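Local coordinates for protein ornithine carbamoyltransferase, mitochondrial (Coccidioides immitis, PDB 3SDS) that catalyses the transfer of the carbamoyl group from carbamoyl phosphate to L-ornithine, giving L-citrulline and phosphate in arginine biosynthesis, at residues L27-L32 against A205-K210; G212-V217 against P243-Q248. One frame throughout, in Å; residues are numbered along the deposited sequence.

Contact 1. Residues L27-L32 against A205-K210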
# COMPACT_ATOMS: atom_id res chain seq x y z
N LEU A 27 -11.46 -22.20 4.74
CA LEU A 27 -12.15 -22.01 3.44
C LEU A 27 -13.68 -21.81 3.54
O LEU A 27 -14.29 -21.20 2.64
CB LEU A 27 -11.84 -23.17 2.46
CG LEU A 27 -10.37 -23.57 2.20
CD1 LEU A 27 -10.29 -24.56 1.06
CD2 LEU A 27 -9.46 -22.36 1.90
N SER A 28 -14.26 -22.30 4.65
CA SER A 28 -15.71 -22.36 4.88
C SER A 28 -15.99 -22.70 6.34
O SER A 28 -15.18 -23.39 6.98
CB SER A 28 -16.35 -23.45 4.00
OG SER A 28 -17.69 -23.71 4.38
N ILE A 29 -17.14 -22.28 6.86
CA ILE A 29 -17.59 -22.71 8.18
C ILE A 29 -17.71 -24.24 8.29
O ILE A 29 -17.66 -24.81 9.39
CB ILE A 29 -18.96 -22.09 8.56
CG1 ILE A 29 -19.00 -20.58 8.30
CG2 ILE A 29 -19.31 -22.41 10.00
CD1 ILE A 29 -17.92 -19.76 9.03
N ALA A 30 -17.85 -24.91 7.15
CA ALA A 30 -17.87 -26.36 7.12
C ALA A 30 -16.61 -27.01 7.75
O ALA A 30 -16.66 -28.18 8.14
CB ALA A 30 -18.08 -26.85 5.70
N ASP A 31 -15.51 -26.26 7.85
CA ASP A 31 -14.27 -26.77 8.44
C ASP A 31 -14.21 -26.62 9.97
O ASP A 31 -13.22 -27.01 10.58
CB ASP A 31 -13.03 -26.06 7.87
CG ASP A 31 -12.97 -26.03 6.35
OD1 ASP A 31 -12.55 -24.97 5.84
OD2 ASP A 31 -13.31 -27.04 5.66
N LEU A 32 -15.24 -26.04 10.58
CA LEU A 32 -15.18 -25.73 12.01
C LEU A 32 -16.16 -26.57 12.79
O LEU A 32 -17.29 -26.76 12.34
CB LEU A 32 -15.48 -24.26 12.29
CG LEU A 32 -14.56 -23.21 11.68
CD1 LEU A 32 -15.01 -21.74 11.94
CD2 LEU A 32 -13.20 -23.44 12.23
N ALA A 205 -26.13 -20.21 6.81
CA ALA A 205 -26.91 -21.45 7.01
C ALA A 205 -26.14 -22.54 7.76
O ALA A 205 -26.67 -23.12 8.71
CB ALA A 205 -27.43 -21.99 5.67
N ILE A 206 -24.90 -22.83 7.33
CA ILE A 206 -24.05 -23.85 7.97
C ILE A 206 -23.75 -23.50 9.45
O ILE A 206 -23.73 -24.38 10.32
CB ILE A 206 -22.72 -24.10 7.15
CG1 ILE A 206 -23.02 -24.67 5.76
CG2 ILE A 206 -21.75 -25.02 7.90
CD1 ILE A 206 -21.81 -24.75 4.83
N ALA A 207 -23.51 -22.22 9.71
CA ALA A 207 -23.27 -21.72 11.06
C ALA A 207 -24.52 -21.86 11.93
O ALA A 207 -24.49 -22.52 12.97
CB ALA A 207 -22.80 -20.28 11.01
N ALA A 208 -25.63 -21.27 11.48
CA ALA A 208 -26.91 -21.39 12.19
C ALA A 208 -27.28 -22.84 12.59
O ALA A 208 -27.79 -23.07 13.70
CB ALA A 208 -28.02 -20.76 11.36
N THR A 209 -27.04 -23.79 11.69
CA THR A 209 -27.28 -25.20 11.97
C THR A 209 -26.46 -25.67 13.17
O THR A 209 -27.01 -26.26 14.09
CB THR A 209 -26.97 -26.08 10.75
OG1 THR A 209 -27.86 -25.75 9.69
CG2 THR A 209 -27.16 -27.52 11.09
N LYS A 210 -25.16 -25.39 13.17
CA LYS A 210 -24.29 -25.74 14.30
C LYS A 210 -24.72 -25.09 15.64
O LYS A 210 -24.48 -25.65 16.72
CB LYS A 210 -22.83 -25.38 14.00
CG LYS A 210 -22.21 -26.13 12.80
CD LYS A 210 -20.78 -25.65 12.55
CE LYS A 210 -20.20 -26.24 11.26
NZ LYS A 210 -19.70 -27.64 11.42
O HOH W 1 -19.40 -29.37 8.89

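Contact 2. Residues G212-V217 against P243-Q248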
# COMPACT_ATOMS: atom_id res chain seq x y z
N GLY A 212 -27.87 -24.33 16.56
CA GLY A 212 -29.26 -24.62 16.91
C GLY A 212 -30.23 -23.52 16.55
O GLY A 212 -31.28 -23.38 17.18
N VAL A 213 -29.89 -22.74 15.52
CA VAL A 213 -30.75 -21.65 15.03
C VAL A 213 -31.51 -22.03 13.74
O VAL A 213 -30.90 -22.51 12.78
CB VAL A 213 -29.92 -20.36 14.78
CG1 VAL A 213 -30.84 -19.18 14.47
CG2 VAL A 213 -29.04 -20.06 15.97
N ASN A 214 -32.83 -21.81 13.73
CA ASN A 214 -33.68 -22.12 12.55
C ASN A 214 -33.60 -21.09 11.42
O ASN A 214 -33.64 -19.89 11.66
CB ASN A 214 -35.14 -22.32 12.98
CG ASN A 214 -35.32 -23.47 13.98
OD1 ASN A 214 -34.72 -24.55 13.83
ND2 ASN A 214 -36.15 -23.25 15.01
N VAL A 215 -33.46 -21.57 10.18
CA VAL A 215 -33.31 -20.70 9.01
C VAL A 215 -34.39 -21.03 8.00
O VAL A 215 -34.64 -22.22 7.76
CB VAL A 215 -31.95 -20.89 8.31
CG1 VAL A 215 -31.86 -20.01 7.05
CG2 VAL A 215 -30.80 -20.59 9.24
N ALA A 216 -35.01 -20.00 7.41
CA ALA A 216 -36.02 -20.20 6.34
C ALA A 216 -35.70 -19.35 5.12
O ALA A 216 -35.40 -18.17 5.25
CB ALA A 216 -37.41 -19.91 6.85
N VAL A 217 -35.75 -19.94 3.93
CA VAL A 217 -35.20 -19.26 2.74
C VAL A 217 -36.21 -19.06 1.61
O VAL A 217 -36.69 -20.04 1.00
CB VAL A 217 -33.94 -20.01 2.18
CG1 VAL A 217 -33.42 -19.34 0.91
CG2 VAL A 217 -32.83 -20.09 3.23
N PRO A 243 -29.89 -29.45 16.46
CA PRO A 243 -29.45 -28.66 15.28
C PRO A 243 -30.50 -27.70 14.71
O PRO A 243 -31.70 -27.91 14.87
CB PRO A 243 -29.11 -29.74 14.24
CG PRO A 243 -29.92 -30.95 14.65
CD PRO A 243 -30.01 -30.89 16.15
N GLY A 244 -30.06 -26.65 14.03
CA GLY A 244 -30.98 -25.74 13.35
C GLY A 244 -31.65 -26.31 12.10
O GLY A 244 -30.99 -26.95 11.26
N ASN A 245 -32.95 -26.05 11.95
CA ASN A 245 -33.73 -26.64 10.86
C ASN A 245 -33.80 -25.78 9.60
O ASN A 245 -33.83 -24.56 9.69
CB ASN A 245 -35.14 -26.93 11.35
CG ASN A 245 -35.15 -27.95 12.48
OD1 ASN A 245 -34.55 -29.02 12.36
ND2 ASN A 245 -35.84 -27.62 13.57
N LEU A 246 -33.82 -26.42 8.42
CA LEU A 246 -33.92 -25.70 7.14
C LEU A 246 -35.30 -25.74 6.45
O LEU A 246 -35.91 -26.81 6.30
CB LEU A 246 -32.87 -26.18 6.15
CG LEU A 246 -32.75 -25.33 4.89
CD1 LEU A 246 -32.36 -23.89 5.24
CD2 LEU A 246 -31.76 -25.94 3.92
N THR A 247 -35.76 -24.56 6.02
CA THR A 247 -37.03 -24.40 5.31
C THR A 247 -36.81 -23.69 3.97
O THR A 247 -36.14 -22.65 3.91
CB THR A 247 -38.05 -23.65 6.20
OG1 THR A 247 -38.54 -24.57 7.19
CG2 THR A 247 -39.24 -23.08 5.40
N GLN A 248 -37.37 -24.27 2.90
CA GLN A 248 -37.24 -23.75 1.54
C GLN A 248 -38.60 -23.34 0.94
O GLN A 248 -39.52 -24.15 0.86
CB GLN A 248 -36.61 -24.81 0.65
CG GLN A 248 -35.25 -25.29 1.10
CD GLN A 248 -34.36 -25.66 -0.08
OE1 GLN A 248 -33.91 -24.79 -0.82
NE2 GLN A 248 -34.12 -26.95 -0.26

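Contact 1. Residues L27-L32 against A205-K210
Lys210 reaches from the last turn of helix 199-210 to the backbone of the 3-10 turn 29-31 and of Leu32 just after it. Its CB, CG and CD run out nearly straight, and CD comes to 3.7 Å from Leu32 O. CE faces two carbonyl oxygens at once, and the nearer, Leu32 O, is 3.1 Å from CE; Ile29 O lies beside it. The chain then bends at its last torsion (chi4 -81°), which turns NZ onto Leu32 O. This hydrogen bond, Lys210 NZ to Leu32 O, is 2.7 Å long and meets the carbonyl nearly head on (C=O...N 170°). A water takes a second hydrogen bond from Lys210 NZ and donates to Ala30 O at 3.1 Å. The ammonium group thus serves two carbonyls, Leu32 O directly and Ala30 O through water.

Beside the lysine the side-chain packing is apolar. Ile29 and Ile206 lie alongside each other but run opposite ways, with Ile29 CB 4.1 Å from Ile206 CG2. Ile29 CG2 also lies 4.2 Å from Ala207 CB. Ser28 shapes the turn from within: its OG accepts from Ala30 N at 3.0 Å, an ST turn. The same hydroxyl bonds to Asp203 on helix 199-210, as does Ile29 N.

The contact joins the carbamoyl phosphate domain to the ornithine domain and is largely buried. Ile29 also packs on Pro156 and Ala159 of helix 156-169 and on Phe37 of helix 34-51. Its side chain is about 8 Å from those of His155 and Gln158, which probably bind carbamoyl phosphate. Ala205, Ile206 and Thr209 rest against Ile233 of helix 227-237.

Contact 2. Residues G212-V217 against P243-Q248
Asn214 and Asn245 share nearly the same first torsion (chi1 -60° and -63°), each with CG beside its own backbone N. On backbones that run parallel, this sets the two side chains next to each other with a common direction, their amide planes 10° apart. This places Asn214 OD1 in front of Asn245 N, which donates to it over 3.0 Å. The donor lies in the carbonyl plane, on a lone pair of OD1.

From there the backbones take over. Val215 N bonds to Asn245 O at 3.1 Å. Thr247 N then gives to Val215 O, and Val217 N to Thr247 O at 2.7 Å. The bonds alternate between the chains as in any parallel pair, and the short strand axes run 4.7 Å apart. At the start of the pair, Gly244 CA lies 3.3 Å from Val213 O in a CA-H...O contact.

The two faces differ. On one, Leu246 CD1 touches both Val215 CB and Val217 CG2, each at 4.3 Å. Helix 199-210 covers the two valines, and Leu246 touches Ile233 of helix 227-237. On the other face, Thr247 CB sits 3.8 Å from Ala216 CB.

Strands 214-218 and 246-249 belong to a beta-alpha-beta unit with helix 227-237, in the Rossmann-like ornithine domain. Strand 246-249 is outermost in the chain's five-stranded sheet. The Asn214 amide oxygen thus does the work of a backbone acceptor and carries the hydrogen bonding beyond the strand, while Val215, Val217 and Leu246 make an apolar patch on the face toward helix 199-210, with the polar Gln248 at its end.

How the contacts relate
From the N terminus, the loop 27-32 comes first, ahead of helix 34-51. The chain then runs through most of the carbamoyl phosphate domain before residues 205-210 close contact 1, a loop of 172 intervening residues that spans both domains. Contact 2 opens directly afterwards and closes over 25 residues, within the ornithine domain. The two are in series and neither nest nor cross. They are joined where helix 199-210 ends in a Schellman motif with Gly212 at C-prime, where Val213 N probably bonds to Ala208 O, and Gly244 N probably to Thr209 O. One helix thus links the domain interface of contact 1 to the sheet edge of contact 2.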